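Local coordinates for protein aspartate-semialdehyde dehydrogenase 2 (Vibrio cholerae, PDB 2QZ9) that catalyses the NADPH-dependent reductive dephosphorylation of L-aspartyl-4-phosphate to L-aspartate-semialdehyde, a step shared by lysine and methionine biosynthesis, at residues V147-I152 with P227-N232; A245-V250 with N308-A313. All blocks are in the same frame, centred on the assembly; numbering follows the deposited sequence. Where two conformers were deposited one is given.

Contact 1. Residues V147-I152 with P227-N232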
# COMPACT_ATOMS: atom_id res chain seq x y z
N VAL A 147 22.33 -1.25 15.62
CA VAL A 147 21.62 -0.67 16.76
C VAL A 147 20.43 -1.47 17.31
O VAL A 147 19.79 -1.04 18.26
CB VAL A 147 21.16 0.81 16.47
CG1 VAL A 147 22.37 1.75 16.33
CG2 VAL A 147 20.28 0.89 15.21
N GLY A 148 20.14 -2.63 16.73
CA GLY A 148 19.02 -3.44 17.20
C GLY A 148 17.66 -2.93 16.72
O GLY A 148 17.51 -1.75 16.38
N ILE A 149 16.67 -3.83 16.71
CA ILE A 149 15.30 -3.47 16.33
C ILE A 149 14.36 -4.03 17.37
O ILE A 149 14.42 -5.22 17.69
CB ILE A 149 14.93 -4.00 14.92
CG1 ILE A 149 15.74 -3.26 13.85
CG2 ILE A 149 13.44 -3.84 14.66
CD1 ILE A 149 15.85 -4.00 12.53
N GLU A 150 13.50 -3.16 17.91
CA GLU A 150 12.51 -3.57 18.91
C GLU A 150 11.18 -3.92 18.26
O GLU A 150 10.55 -4.92 18.62
CB GLU A 150 12.32 -2.47 19.98
CG GLU A 150 11.30 -2.83 21.07
CD GLU A 150 10.97 -1.67 21.99
OE1 GLU A 150 11.91 -1.08 22.59
OE2 GLU A 150 9.77 -1.35 22.13
N ARG A 151 10.74 -3.09 17.30
CA ARG A 151 9.41 -3.25 16.69
C ARG A 151 9.39 -2.85 15.21
O ARG A 151 9.97 -1.82 14.82
CB ARG A 151 8.39 -2.46 17.52
CG ARG A 151 6.97 -2.44 17.00
CD ARG A 151 6.00 -2.09 18.12
NE ARG A 151 4.62 -2.09 17.64
CZ ARG A 151 3.92 -0.99 17.36
NH1 ARG A 151 4.48 0.21 17.51
NH2 ARG A 151 2.66 -1.09 16.93
N ILE A 152 8.74 -3.68 14.38
CA ILE A 152 8.53 -3.40 12.95
C ILE A 152 7.04 -3.26 12.60
O ILE A 152 6.28 -4.22 12.74
CB ILE A 152 9.15 -4.50 12.04
CG1 ILE A 152 10.62 -4.77 12.41
CG2 ILE A 152 9.06 -4.12 10.56
CD1 ILE A 152 11.17 -6.13 11.88
N PRO A 227 13.01 -13.86 19.72
CA PRO A 227 11.59 -13.88 20.04
C PRO A 227 11.08 -12.55 20.63
O PRO A 227 9.92 -12.46 21.05
CB PRO A 227 11.50 -15.00 21.10
CG PRO A 227 12.83 -14.93 21.80
CD PRO A 227 13.83 -14.59 20.71
N SER A 228 11.94 -11.54 20.67
CA SER A 228 11.56 -10.24 21.23
C SER A 228 11.44 -9.10 20.19
O SER A 228 11.11 -7.97 20.55
CB SER A 228 12.53 -9.84 22.34
OG SER A 228 13.79 -9.54 21.79
N ILE A 229 11.72 -9.39 18.91
CA ILE A 229 11.42 -8.41 17.84
C ILE A 229 9.94 -8.50 17.61
O ILE A 229 9.41 -9.57 17.31
CB ILE A 229 12.06 -8.73 16.47
CG1 ILE A 229 13.35 -9.50 16.61
CG2 ILE A 229 12.23 -7.45 15.60
CD1 ILE A 229 13.39 -10.63 15.64
N MET A 230 9.28 -7.37 17.75
CA MET A 230 7.86 -7.29 17.51
C MET A 230 7.62 -6.95 16.05
O MET A 230 8.29 -6.10 15.49
CB MET A 230 7.24 -6.26 18.47
CG MET A 230 7.36 -6.66 19.97
SD MET A 230 6.55 -8.22 20.40
CE MET A 230 7.88 -9.40 20.32
N VAL A 231 6.69 -7.65 15.42
CA VAL A 231 6.42 -7.45 13.99
C VAL A 231 4.92 -7.28 13.81
O VAL A 231 4.14 -8.13 14.22
CB VAL A 231 6.96 -8.63 13.10
CG1 VAL A 231 6.81 -8.31 11.62
CG2 VAL A 231 8.41 -8.96 13.45
N ASN A 232 4.53 -6.17 13.17
CA ASN A 232 3.12 -5.83 13.00
C ASN A 232 2.81 -5.58 11.52
O ASN A 232 2.97 -4.46 11.04
CB ASN A 232 2.79 -4.60 13.85
CG ASN A 232 1.33 -4.25 13.85
OD1 ASN A 232 0.97 -3.10 14.14
ND2 ASN A 232 0.46 -5.21 13.53
O HOH W 1 15.08 -7.31 19.68
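R151 and I152 pair in parallel with M230 and V231, and three backbone hydrogen bonds, the first to E150, tie the segments together. The amide of M230 points almost straight at the carbonyl of E150 (M230 N to E150 O 2.9 Å, 174° at the hydrogen). M230 then gives its own carbonyl to I152, with I152 N to M230 O at 2.7 Å, and I152 O receives the amide of N232, so the bonds hop from one strand to the other as parallel pairing demands. The CA-H of R151 makes a weaker contact with M230 O (R151 CA to M230 O 3.3 Å), alongside the N-H of I152.

A water links I149 O, at the start of strand 149-158, to the loop at S228: it donates to I149 O at 3.0 Å and, weakly, to S228 OG, whose stronger partner is D226.

The apolar contacts gather at the start of the pairing. I229 CG2 is the methyl that both isoleucines touch, I149 CG2 at 3.9 Å and I152 CD1 at 4.1 Å; I152 CD1 also nears V231 CG2 (4.3 Å). Helices 131-147 and 211-224 cover this layer.

On the face opposite I152 and V231, R151 and M230 touch through their CB atoms, 4.1 Å apart, and their chains diverge at about a right angle. R151 has CG anti to the backbone N (chi1 176°) and runs extended to NE, ending in salt bridges to E251 of its own chain and to D300 and E251 of the second subunit.

E150 and R151 both face E251, a classic beta bulge, beside the outermost pairing within this chain of the dimerisation domain's mixed sheet.

Contact 2. Residues A245-V250 with N308-A313; sequences AEAVHV and NLWVVA
Four backbone hydrogen bonds join A245-V250 to N308-A313, two for each hydrogen-bonded antiparallel pair. E246 and V311 exchange theirs in the carbonyl planes; the bond from E246 N to V311 O is short at 2.7 Å but bent, 141° at the hydrogen. V248 and L309 make the other two, both 2.9 Å between V248 N and L309 O and between L309 N and V248 O.

The imidazole of H249 lies over the side-chain amide of N308, with planes only 4° apart, an offset stack near the ring's rim. Its nitrogens bond to T234 and N153 of the second subunit, which fixes the ring's rotation.

The indole of W310 reaches obliquely across to the partner strand, CG anti to the backbone N (chi1 174°). Its CZ2 sits 3.3 Å from A245 CB, while W310 NE1 bonds to P280 O. On the reverse face V248 CB meets L309 CD2 at 3.9 Å, and V248 CG2 meets V311 CG2 at 4.0 Å.

Strands 149-158 and 292-299 flank the pair in the sheet. Helix 131-147 packs on E246, whose side chain is about 6 Å from that of H244, the predicted proton acceptor, and helix 282-286 meets A245 and V312.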
# COMPACT_ATOMS: atom_id res chain seq x y z
N ALA A 245 6.57 -4.57 -2.97
CA ALA A 245 7.09 -3.39 -2.31
C ALA A 245 6.58 -3.39 -0.87
O ALA A 245 5.51 -3.93 -0.59
CB ALA A 245 6.63 -2.14 -3.03
N GLU A 246 7.35 -2.81 0.04
CA GLU A 246 6.97 -2.72 1.44
C GLU A 246 7.29 -1.36 2.00
O GLU A 246 8.36 -0.80 1.78
CB GLU A 246 7.70 -3.77 2.28
CG GLU A 246 7.35 -5.21 1.95
CD GLU A 246 8.42 -6.19 2.39
OE1 GLU A 246 9.54 -5.78 2.76
OE2 GLU A 246 8.11 -7.39 2.37
N ALA A 247 6.35 -0.85 2.77
CA ALA A 247 6.57 0.31 3.58
C ALA A 247 6.96 -0.14 4.98
O ALA A 247 6.14 -0.73 5.70
CB ALA A 247 5.28 1.09 3.62
N VAL A 248 8.21 0.10 5.37
CA VAL A 248 8.74 -0.42 6.64
C VAL A 248 9.04 0.73 7.61
O VAL A 248 9.82 1.63 7.30
CB VAL A 248 10.02 -1.30 6.42
CG1 VAL A 248 10.37 -2.08 7.68
CG2 VAL A 248 9.82 -2.27 5.25
N HIS A 249 8.39 0.70 8.77
CA HIS A 249 8.55 1.73 9.80
C HIS A 249 9.11 1.04 11.06
O HIS A 249 8.39 0.36 11.81
CB HIS A 249 7.19 2.39 10.14
CG HIS A 249 6.55 3.13 9.00
ND1 HIS A 249 5.34 3.79 9.14
CD2 HIS A 249 6.94 3.34 7.72
CE1 HIS A 249 5.02 4.37 8.00
NE2 HIS A 249 5.97 4.11 7.12
N VAL A 250 10.41 1.19 11.30
CA VAL A 250 11.04 0.44 12.39
C VAL A 250 11.42 1.30 13.59
O VAL A 250 11.75 2.49 13.46
CB VAL A 250 12.26 -0.40 11.91
CG1 VAL A 250 11.83 -1.43 10.90
CG2 VAL A 250 13.35 0.47 11.32
N ASN A 308 12.18 5.03 8.81
CA ASN A 308 11.25 4.65 7.74
C ASN A 308 12.02 4.32 6.48
O ASN A 308 13.01 4.97 6.16
CB ASN A 308 10.28 5.79 7.41
CG ASN A 308 9.20 5.96 8.45
OD1 ASN A 308 9.29 5.43 9.55
ND2 ASN A 308 8.15 6.70 8.10
N LEU A 309 11.54 3.31 5.76
CA LEU A 309 12.11 2.98 4.45
C LEU A 309 11.08 2.34 3.52
O LEU A 309 10.00 1.95 3.96
CB LEU A 309 13.38 2.12 4.59
CG LEU A 309 13.47 0.78 5.31
CD1 LEU A 309 14.88 0.20 5.02
CD2 LEU A 309 13.27 0.87 6.83
N TRP A 310 11.43 2.27 2.24
CA TRP A 310 10.59 1.66 1.21
C TRP A 310 11.42 0.53 0.61
O TRP A 310 12.55 0.75 0.22
CB TRP A 310 10.21 2.71 0.16
CG TRP A 310 9.44 2.25 -1.09
CD1 TRP A 310 9.95 2.16 -2.37
CD2 TRP A 310 8.04 1.90 -1.20
NE1 TRP A 310 8.97 1.75 -3.24
CE2 TRP A 310 7.79 1.60 -2.56
CE3 TRP A 310 6.99 1.80 -0.27
CZ2 TRP A 310 6.54 1.18 -3.02
CZ3 TRP A 310 5.74 1.40 -0.73
CH2 TRP A 310 5.53 1.10 -2.10
N VAL A 311 10.87 -0.68 0.56
CA VAL A 311 11.66 -1.85 0.16
C VAL A 311 11.01 -2.56 -1.04
O VAL A 311 9.82 -2.86 -1.03
CB VAL A 311 11.92 -2.82 1.36
CG1 VAL A 311 12.74 -4.01 0.93
CG2 VAL A 311 12.66 -2.09 2.48
N VAL A 312 11.80 -2.79 -2.09
CA VAL A 312 11.28 -3.42 -3.29
C VAL A 312 12.19 -4.58 -3.72
O VAL A 312 13.41 -4.48 -3.61
CB VAL A 312 11.13 -2.40 -4.46
CG1 VAL A 312 10.54 -3.05 -5.69
CG2 VAL A 312 10.21 -1.24 -4.03
N ALA A 313 11.57 -5.68 -4.18
CA ALA A 313 12.33 -6.79 -4.80
C ALA A 313 11.49 -7.55 -5.82
O ALA A 313 10.26 -7.45 -5.82
CB ALA A 313 12.88 -7.75 -3.73

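How the contacts relate
Both contacts belong to one mixed sheet of the dimerisation domain, where strands 149-158 and 244-252 lie side by side. Contact 1 is the parallel pairing with 230-234, the outermost strand there within this chain, and is mostly buried, with E150 exposed and S228 and M230 partly so; contact 2 is an antiparallel pairing of inner strands, with every touching residue buried. They meet directly through I152, whose CG2 lies 3.8 Å from V248 CG1 and whose CG1 lies 3.9 Å from V250 CG1. Both also reach the second subunit, but differently: contact 1 sends out an arginine with charged partners, whereas contact 2 offers a histidine held by neutral hydrogen-bonding groups. Helix 131-147 touches both.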